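Side-chain contacts in profilin-2 (PDB 1F2K), which binds monomeric actin and the lipid PIP2, preventing actin polymerization at high concentration and enhancing it at low concentration: residues V68-D73 with Y78-S83; D73-Y78 with L116-I121; G85-K90 with N111-L116. One frame throughout, in Å; residues are numbered along the deposited sequence.

Contact 1 of 3, residues V68-D73 with Y78-S83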
loop_
_atom_site.group_PDB
_atom_site.type_symbol
_atom_site.label_atom_id
_atom_site.label_comp_id
_atom_site.label_asym_id
_atom_site.label_seq_id
_atom_site.Cartn_x
_atom_site.Cartn_y
_atom_site.Cartn_z
ATOM N N VAL A 68 -9.267 8.651 -1.454
ATOM C CA VAL A 68 -10.506 8.520 -0.721
ATOM C C VAL A 68 -10.641 7.072 -0.261
ATOM O O VAL A 68 -10.518 6.108 -1.042
ATOM C CB VAL A 68 -11.701 8.960 -1.626
ATOM C CG1 VAL A 68 -13.064 8.583 -0.991
ATOM C CG2 VAL A 68 -11.593 10.484 -1.859
ATOM N N THR A 69 -10.899 6.935 1.027
ATOM C CA THR A 69 -11.029 5.636 1.652
ATOM C C THR A 69 -12.224 4.798 1.197
ATOM O O THR A 69 -13.377 5.156 1.460
ATOM C CB THR A 69 -11.086 5.840 3.149
ATOM O OG1 THR A 69 -10.100 6.809 3.507
ATOM C CG2 THR A 69 -10.832 4.532 3.911
ATOM N N ILE A 70 -11.953 3.687 0.513
ATOM C CA ILE A 70 -13.020 2.792 0.076
ATOM C C ILE A 70 -13.138 1.711 1.127
ATOM O O ILE A 70 -14.244 1.367 1.542
ATOM C CB ILE A 70 -12.702 1.985 -1.167
ATOM C CG1 ILE A 70 -12.166 2.848 -2.275
ATOM C CG2 ILE A 70 -13.949 1.309 -1.657
ATOM C CD1 ILE A 70 -11.732 1.951 -3.440
ATOM N N ARG A 71 -11.987 1.136 1.504
ATOM C CA ARG A 71 -11.951 0.062 2.493
ATOM C C ARG A 71 -11.057 0.418 3.669
ATOM O O ARG A 71 -10.038 1.066 3.479
ATOM C CB ARG A 71 -11.428 -1.245 1.881
ATOM C CG ARG A 71 -11.431 -2.385 2.903
ATOM C CD ARG A 71 -10.518 -3.554 2.611
ATOM N NE ARG A 71 -10.988 -4.443 1.557
ATOM C CZ ARG A 71 -10.976 -5.781 1.611
ATOM N NH1 ARG A 71 -10.521 -6.417 2.670
ATOM N NH2 ARG A 71 -11.420 -6.499 0.586
ATOM N N ALA A 72 -11.435 0.020 4.889
ATOM C CA ALA A 72 -10.560 0.282 6.026
ATOM C C ALA A 72 -10.800 -0.652 7.211
ATOM O O ALA A 72 -11.722 -0.450 7.989
ATOM C CB ALA A 72 -10.673 1.730 6.463
ATOM N N ASP A 73 -9.984 -1.699 7.345
ATOM C CA ASP A 73 -10.126 -2.601 8.484
ATOM C C ASP A 73 -8.793 -2.796 9.199
ATOM O O ASP A 73 -7.871 -2.007 9.016
ATOM C CB ASP A 73 -10.717 -3.935 8.064
ATOM C CG ASP A 73 -9.995 -4.542 6.917
ATOM O OD1 ASP A 73 -8.801 -4.953 7.060
ATOM O OD2 ASP A 73 -10.650 -4.590 5.862
ATOM N N TYR A 78 -7.686 0.659 1.472
ATOM C CA TYR A 78 -7.698 0.909 0.047
ATOM C C TYR A 78 -8.239 2.290 -0.201
ATOM O O TYR A 78 -9.232 2.687 0.407
ATOM C CB TYR A 78 -8.645 -0.045 -0.666
ATOM C CG TYR A 78 -8.328 -1.514 -0.712
ATOM C CD1 TYR A 78 -7.240 -2.079 -0.041
ATOM C CD2 TYR A 78 -9.170 -2.360 -1.380
ATOM C CE1 TYR A 78 -7.020 -3.496 -0.053
ATOM C CE2 TYR A 78 -8.968 -3.740 -1.397
ATOM C CZ TYR A 78 -7.904 -4.314 -0.739
ATOM O OH TYR A 78 -7.790 -5.709 -0.771
ATOM N N GLY A 79 -7.606 2.981 -1.135
ATOM C CA GLY A 79 -8.025 4.308 -1.539
ATOM C C GLY A 79 -8.328 4.285 -3.032
ATOM O O GLY A 79 -7.915 3.365 -3.745
ATOM N N LYS A 80 -9.100 5.257 -3.517
ATOM C CA LYS A 80 -9.380 5.333 -4.954
ATOM C C LYS A 80 -9.406 6.792 -5.374
ATOM O O LYS A 80 -9.644 7.685 -4.541
ATOM C CB LYS A 80 -10.689 4.618 -5.337
ATOM C CG LYS A 80 -11.963 5.412 -5.202
ATOM C CD LYS A 80 -13.050 4.979 -6.212
ATOM C CE LYS A 80 -13.473 3.504 -6.054
ATOM N NZ LYS A 80 -14.729 3.104 -6.804
ATOM N N LYS A 81 -9.078 7.024 -6.644
ATOM C CA LYS A 81 -9.036 8.363 -7.250
ATOM C C LYS A 81 -9.333 8.164 -8.723
ATOM O O LYS A 81 -8.418 7.979 -9.536
ATOM C CB LYS A 81 -7.651 9.003 -7.133
ATOM C CG LYS A 81 -7.565 10.329 -7.895
ATOM C CD LYS A 81 -6.161 10.928 -7.917
ATOM C CE LYS A 81 -6.135 12.346 -8.526
ATOM N NZ LYS A 81 -4.722 12.796 -8.834
ATOM N N GLY A 82 -10.611 8.211 -9.070
ATOM C CA GLY A 82 -10.965 8.003 -10.456
ATOM C C GLY A 82 -10.587 6.575 -10.831
ATOM O O GLY A 82 -10.777 5.665 -10.039
ATOM N N SER A 83 -10.048 6.383 -12.029
ATOM C CA SER A 83 -9.668 5.068 -12.496
ATOM C C SER A 83 -8.487 4.470 -11.707
ATOM O O SER A 83 -8.283 3.240 -11.688
ATOM C CB SER A 83 -9.321 5.148 -13.977
ATOM O OG SER A 83 -10.500 5.141 -14.756
#

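Contact 2 of 3, residues D73-Y78 with L116-I121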
loop_
_atom_site.group_PDB
_atom_site.type_symbol
_atom_site.label_atom_id
_atom_site.label_comp_id
_atom_site.label_asym_id
_atom_site.label_seq_id
_atom_site.Cartn_x
_atom_site.Cartn_y
_atom_site.Cartn_z
ATOM N N ASP A 73 -9.984 -1.699 7.345
ATOM C CA ASP A 73 -10.126 -2.601 8.484
ATOM C C ASP A 73 -8.793 -2.796 9.199
ATOM O O ASP A 73 -7.871 -2.007 9.016
ATOM C CB ASP A 73 -10.717 -3.935 8.064
ATOM C CG ASP A 73 -9.995 -4.542 6.917
ATOM O OD1 ASP A 73 -8.801 -4.953 7.060
ATOM O OD2 ASP A 73 -10.650 -4.590 5.862
ATOM N N ASP A 74 -8.663 -3.820 10.022
ATOM C CA ASP A 74 -7.403 -3.938 10.727
ATOM C C ASP A 74 -6.312 -4.612 9.954
ATOM O O ASP A 74 -5.225 -4.841 10.477
ATOM C CB ASP A 74 -7.574 -4.573 12.128
ATOM C CG ASP A 74 -8.321 -5.880 12.104
ATOM O OD1 ASP A 74 -9.429 -5.915 11.506
ATOM O OD2 ASP A 74 -7.803 -6.869 12.694
ATOM N N ARG A 75 -6.592 -4.898 8.688
ATOM C CA ARG A 75 -5.596 -5.517 7.822
ATOM C C ARG A 75 -5.410 -4.736 6.528
ATOM O O ARG A 75 -4.282 -4.583 6.051
ATOM C CB ARG A 75 -5.968 -6.964 7.491
ATOM C CG ARG A 75 -5.190 -7.516 6.334
ATOM C CD ARG A 75 -5.314 -9.035 6.192
ATOM N NE ARG A 75 -4.951 -9.434 4.840
ATOM C CZ ARG A 75 -4.267 -10.517 4.547
ATOM N NH1 ARG A 75 -3.841 -11.339 5.509
ATOM N NH2 ARG A 75 -4.028 -10.797 3.281
ATOM N N SER A 76 -6.515 -4.217 5.980
ATOM C CA SER A 76 -6.449 -3.506 4.705
ATOM C C SER A 76 -6.982 -2.080 4.642
ATOM O O SER A 76 -7.938 -1.701 5.321
ATOM C CB SER A 76 -7.156 -4.356 3.649
ATOM O OG SER A 76 -6.789 -5.742 3.750
ATOM N N VAL A 77 -6.336 -1.265 3.831
ATOM C CA VAL A 77 -6.805 0.090 3.642
ATOM C C VAL A 77 -6.586 0.363 2.152
ATOM O O VAL A 77 -5.473 0.252 1.628
ATOM C CB VAL A 77 -6.062 1.101 4.492
ATOM C CG1 VAL A 77 -6.451 2.473 4.055
ATOM C CG2 VAL A 77 -6.419 0.954 5.970
ATOM N N TYR A 78 -7.686 0.659 1.472
ATOM C CA TYR A 78 -7.698 0.909 0.047
ATOM C C TYR A 78 -8.239 2.290 -0.201
ATOM O O TYR A 78 -9.232 2.687 0.407
ATOM C CB TYR A 78 -8.645 -0.045 -0.666
ATOM C CG TYR A 78 -8.328 -1.514 -0.712
ATOM C CD1 TYR A 78 -7.240 -2.079 -0.041
ATOM C CD2 TYR A 78 -9.170 -2.360 -1.380
ATOM C CE1 TYR A 78 -7.020 -3.496 -0.053
ATOM C CE2 TYR A 78 -8.968 -3.740 -1.397
ATOM C CZ TYR A 78 -7.904 -4.314 -0.739
ATOM O OH TYR A 78 -7.790 -5.709 -0.771
ATOM N N LEU A 116 0.811 -11.004 -1.579
ATOM C CA LEU A 116 2.174 -10.772 -1.067
ATOM C C LEU A 116 2.187 -10.675 0.457
ATOM O O LEU A 116 3.133 -11.121 1.124
ATOM C CB LEU A 116 2.788 -9.486 -1.645
ATOM C CG LEU A 116 4.155 -9.244 -0.954
ATOM C CD1 LEU A 116 5.036 -10.499 -1.168
ATOM C CD2 LEU A 116 4.857 -7.982 -1.453
ATOM N N ALA A 117 1.122 -10.089 0.993
ATOM C CA ALA A 117 0.988 -9.907 2.424
ATOM C C ALA A 117 0.835 -11.269 3.094
ATOM O O ALA A 117 1.442 -11.529 4.122
ATOM C CB ALA A 117 -0.204 -9.004 2.721
ATOM N N ASP A 118 0.050 -12.150 2.505
ATOM C CA ASP A 118 -0.121 -13.461 3.119
ATOM C C ASP A 118 1.215 -14.180 3.169
ATOM O O ASP A 118 1.530 -14.914 4.117
ATOM C CB ASP A 118 -1.132 -14.331 2.342
ATOM C CG ASP A 118 -2.605 -13.847 2.482
ATOM O OD1 ASP A 118 -2.929 -13.063 3.414
ATOM O OD2 ASP A 118 -3.450 -14.268 1.655
ATOM N N TYR A 119 2.002 -13.989 2.116
ATOM C CA TYR A 119 3.289 -14.643 2.068
ATOM C C TYR A 119 4.183 -14.139 3.201
ATOM O O TYR A 119 4.677 -14.930 4.014
ATOM C CB TYR A 119 3.956 -14.383 0.738
ATOM C CG TYR A 119 5.357 -14.921 0.703
ATOM C CD1 TYR A 119 5.609 -16.315 0.643
ATOM C CD2 TYR A 119 6.447 -14.056 0.768
ATOM C CE1 TYR A 119 6.944 -16.821 0.651
ATOM C CE2 TYR A 119 7.778 -14.555 0.789
ATOM C CZ TYR A 119 8.015 -15.931 0.734
ATOM O OH TYR A 119 9.319 -16.375 0.826
ATOM N N LEU A 120 4.339 -12.813 3.262
ATOM C CA LEU A 120 5.166 -12.208 4.268
ATOM C C LEU A 120 4.675 -12.610 5.635
ATOM O O LEU A 120 5.494 -13.015 6.460
ATOM C CB LEU A 120 5.186 -10.695 4.114
ATOM C CG LEU A 120 5.816 -10.198 2.820
ATOM C CD1 LEU A 120 5.723 -8.670 2.691
ATOM C CD2 LEU A 120 7.212 -10.649 2.801
ATOM N N ILE A 121 3.358 -12.526 5.890
ATOM C CA ILE A 121 2.836 -12.922 7.202
ATOM C C ILE A 121 3.225 -14.365 7.524
ATOM O O ILE A 121 3.591 -14.648 8.641
ATOM C CB ILE A 121 1.325 -12.728 7.308
ATOM C CG1 ILE A 121 1.020 -11.226 7.377
ATOM C CG2 ILE A 121 0.765 -13.456 8.551
ATOM C CD1 ILE A 121 -0.509 -10.859 7.233
#

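Contact 3 of 3, residues G85-K90 with N111-L116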
loop_
_atom_site.group_PDB
_atom_site.type_symbol
_atom_site.label_atom_id
_atom_site.label_comp_id
_atom_site.label_asym_id
_atom_site.label_seq_id
_atom_site.Cartn_x
_atom_site.Cartn_y
_atom_site.Cartn_z
ATOM N N GLY A 85 -5.919 4.328 -8.027
ATOM C CA GLY A 85 -6.094 3.929 -6.640
ATOM C C GLY A 85 -4.867 3.280 -6.033
ATOM O O GLY A 85 -3.847 3.064 -6.686
ATOM N N VAL A 86 -4.969 2.948 -4.759
ATOM C CA VAL A 86 -3.858 2.339 -4.063
ATOM C C VAL A 86 -4.365 1.243 -3.155
ATOM O O VAL A 86 -5.380 1.423 -2.455
ATOM C CB VAL A 86 -3.133 3.383 -3.198
ATOM C CG1 VAL A 86 -4.094 3.993 -2.221
ATOM C CG2 VAL A 86 -1.984 2.735 -2.445
ATOM N N ILE A 87 -3.680 0.098 -3.179
ATOM C CA ILE A 87 -4.049 -1.025 -2.299
ATOM C C ILE A 87 -3.001 -1.103 -1.187
ATOM O O ILE A 87 -1.809 -1.239 -1.497
ATOM C CB ILE A 87 -4.009 -2.364 -3.051
ATOM C CG1 ILE A 87 -4.883 -2.305 -4.301
ATOM C CG2 ILE A 87 -4.476 -3.456 -2.169
ATOM C CD1 ILE A 87 -6.365 -2.196 -4.046
ATOM N N THR A 88 -3.381 -0.970 0.086
ATOM C CA THR A 88 -2.342 -1.112 1.124
ATOM C C THR A 88 -2.811 -2.198 2.027
ATOM O O THR A 88 -3.993 -2.325 2.241
ATOM C CB THR A 88 -2.060 0.157 1.940
ATOM O OG1 THR A 88 -3.153 0.426 2.814
ATOM C CG2 THR A 88 -1.818 1.323 1.000
ATOM N N VAL A 89 -1.866 -3.004 2.496
ATOM C CA VAL A 89 -2.131 -4.141 3.376
ATOM C C VAL A 89 -1.082 -4.178 4.460
ATOM O O VAL A 89 0.098 -3.862 4.190
ATOM C CB VAL A 89 -2.056 -5.469 2.622
ATOM C CG1 VAL A 89 -2.535 -6.627 3.532
ATOM C CG2 VAL A 89 -2.875 -5.385 1.379
ATOM N N LYS A 90 -1.522 -4.563 5.665
ATOM C CA LYS A 90 -0.675 -4.632 6.853
ATOM C C LYS A 90 -0.213 -6.012 7.283
ATOM O O LYS A 90 -1.046 -6.914 7.532
ATOM C CB LYS A 90 -1.391 -3.999 8.037
ATOM C CG LYS A 90 -0.641 -4.115 9.374
ATOM C CD LYS A 90 -1.405 -3.302 10.417
ATOM C CE LYS A 90 -0.847 -3.396 11.837
ATOM N NZ LYS A 90 -1.510 -2.412 12.753
ATOM N N ASN A 111 -5.556 -8.308 -5.415
ATOM C CA ASN A 111 -5.146 -9.700 -5.363
ATOM C C ASN A 111 -3.605 -9.812 -5.232
ATOM O O ASN A 111 -3.084 -10.505 -4.373
ATOM C CB ASN A 111 -5.628 -10.449 -6.617
ATOM C CG ASN A 111 -7.127 -10.719 -6.608
ATOM O OD1 ASN A 111 -7.812 -10.525 -5.579
ATOM N ND2 ASN A 111 -7.652 -11.198 -7.750
ATOM N N VAL A 112 -2.879 -9.089 -6.053
ATOM C CA VAL A 112 -1.451 -9.189 -5.970
ATOM C C VAL A 112 -0.936 -8.782 -4.603
ATOM O O VAL A 112 -0.252 -9.570 -3.947
ATOM C CB VAL A 112 -0.824 -8.368 -7.112
ATOM C CG1 VAL A 112 0.663 -8.261 -6.981
ATOM C CG2 VAL A 112 -1.170 -9.084 -8.440
ATOM N N VAL A 113 -1.298 -7.583 -4.153
ATOM C CA VAL A 113 -0.855 -7.087 -2.861
ATOM C C VAL A 113 -1.252 -7.958 -1.679
ATOM O O VAL A 113 -0.439 -8.262 -0.844
ATOM C CB VAL A 113 -1.340 -5.620 -2.612
ATOM C CG1 VAL A 113 -0.712 -5.057 -1.320
ATOM C CG2 VAL A 113 -0.902 -4.743 -3.749
ATOM N N GLU A 114 -2.515 -8.335 -1.586
ATOM C CA GLU A 114 -2.959 -9.174 -0.489
ATOM C C GLU A 114 -2.278 -10.536 -0.554
ATOM O O GLU A 114 -2.118 -11.178 0.455
ATOM C CB GLU A 114 -4.457 -9.372 -0.568
ATOM C CG GLU A 114 -5.227 -8.089 -0.484
ATOM C CD GLU A 114 -5.557 -7.738 0.955
ATOM O OE1 GLU A 114 -5.299 -8.572 1.838
ATOM O OE2 GLU A 114 -6.086 -6.660 1.205
ATOM N N LYS A 115 -1.914 -10.987 -1.741
ATOM C CA LYS A 115 -1.245 -12.282 -1.920
ATOM C C LYS A 115 0.182 -12.163 -1.365
ATOM O O LYS A 115 0.699 -13.108 -0.754
ATOM C CB LYS A 115 -1.194 -12.666 -3.422
ATOM C CG LYS A 115 -0.681 -14.088 -3.730
ATOM C CD LYS A 115 -0.412 -14.265 -5.264
ATOM C CE LYS A 115 -0.099 -15.733 -5.642
ATOM N NZ LYS A 115 -1.293 -16.675 -5.742
ATOM N N LEU A 116 0.811 -11.004 -1.579
ATOM C CA LEU A 116 2.174 -10.772 -1.067
ATOM C C LEU A 116 2.187 -10.675 0.457
ATOM O O LEU A 116 3.133 -11.121 1.124
ATOM C CB LEU A 116 2.788 -9.486 -1.645
ATOM C CG LEU A 116 4.155 -9.244 -0.954
ATOM C CD1 LEU A 116 5.036 -10.499 -1.168
ATOM C CD2 LEU A 116 4.857 -7.982 -1.453
#

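Contact 1 of 3, residues V68-D73 with Y78-S83
Arg-71 and Tyr-78 meet on neighbouring antiparallel strands through backbone and side chain alike. Among the backbone bonds, Val-68 and Lys-80 form a hydrogen-bonded pair, with Lys-80 N 3.0 Å from Val-68 O. The register then slips by one residue. Ile-70 N, at 2.9 Å, and more weakly Arg-71 N both give to Tyr-78 O, which makes a classic beta bulge, and Tyr-78 N returns a bond to Arg-71 O. Gly-79 CA also comes to 3.1 Å from Val-68 O, a CA-H...O contact.

The aromatic interaction is CH-pi: Arg-71 CD lies over the Tyr-78 ring, 4.2 Å from its centroid and almost on the ring normal. A bend at chi3 (-75°) then carries NE to 3.6 Å from Tyr-78 CE2, leaving the guanidinium inclined by 33° to the ring.

Apolar contact is supplied by Ile-70 CD1, tight at 3.4 Å against Lys-80 CB where the two side chains cross at about a right angle. Lysine suits this exposed position: CB and CE lie against the isoleucine, and the surface tolerates its charge.

The segments form the hairpin of strands 65-72 and 76-81. Strand 84-90 flanks it through Gly-79, Ala-72 rests on helix 53-58, and the Tyr-78 hydroxyl bonds to Glu-114 of helix 106-121.

Contact 2 of 3, residues D73-Y78 with L116-I121
Arg-75, in the turn leading into strand 76-81, faces Ala-117 of helix 106-121 across 9.6 Å between CA atoms, a gap that a long side chain must span. The arginine does so with CG anti to its own N (chi1 165°) and a chain extended as far as NE. Its NH1 and NH2 then grip the single oxygen OD1 of Asp-118, NH1 through a clearly bent bond of 2.9 Å and NH2 at an unusually short 2.5 Å whose exact value is doubtful. OD1 lies near the guanidinium plane, but the carboxylate is turned 57° from that plane, and NH1 comes nearly along the C-O axis while NH2 arrives from above the carboxylate.

Two apolar side chains also touch the guanidinium. Ala-117 CB lies over one face, 4.3 Å from NH2; alanine suits a place where a flat group lies over its methyl. Ile-121 CD1 is 3.8 Å from NH1. NH2 has a second acidic partner in Glu-114, and two carboxylates would probably stabilise the positive charge.

Behind the arginine, Asp-73 OD1 accepts from Arg-75 N at 2.7 Å and from Ser-76 N at 2.6 Å. The first bond closes an Asx turn, and with the second makes an Asx motif in the hairpin loop, which an ion pair ties to the C-terminal helix of the profilin fold.

Contact 3 of 3, residues G85-K90 with N111-L116
The C-terminal helix of profilin packs on the central antiparallel sheet, and here Ile-87 and Val-89 of strand 84-90 meet Val-113 and Glu-114 of helix 106-121. The two short segments run nearly parallel, 14° apart, with their axes 8.2 Å from each other at closest approach. Compact beta-branched side chains suit such a small separation.

Val-113 is directed at the strand and reaches both of its inward residues. Its CG1 passes Val-89 CG2 at 3.5 Å, a tight fit in which the two side chains slide by in opposite directions. Its CB lies 3.8 Å from Ile-87 CG2. With chi1 at -55° that methyl lies anti to the backbone N and meets the helix, while the longer branch leads away from Val-113; the isoleucine also touches Ala-109 and Ala-110 one turn earlier on the helix.

Glu-114 adds a mixed contact. Its chain bends at chi2 (-89°) and brings the carboxylate against the two methyls of Val-89, the side chains crossing at a slant, with OE2 3.5 Å from CG2 and OE1 3.8 Å from CG1. The polar end is nevertheless satisfied, for OE2 is hydrogen-bonded to Tyr-78 OH and Ser-76 OG, and OE1 pairs with Arg-75. A glutamate is long enough to lay its end on the valine and still deliver its oxygens to these partners.

Thr-88, pointing away, touches Leu-45 and Phe-49 of helix 39-50 beyond the sheet. The sheet of the profilin fold is thus covered by helices on both faces, and the C-terminal helix also carries Lys-115, an actin-binding residue.

The three contacts follow one sheet from its hairpin to its covering helix. Contacts 2 and 3, with centres 6 Å apart, share Leu-116 and helix 106-121; Ala-117 CB lies against Val-89 CG1 at 3.4 Å, making their packing continuous. Contact 1, its centre 12 Å from that of contact 3, joins it through the probable backbone hydrogen bond from Gly-79 N to Val-86 O, 3.0 Å. Tyr-78 reaches the helix with OH 2.8 Å from Glu-114 OE2, so Glu-114 of contact 3 also bonds Tyr-78 of contact 1 and pairs with Arg-75 of contact 2. Actin-binding Lys-115 follows it in sequence; the side chains of Lys-115 and Tyr-78 are about 10 Å apart.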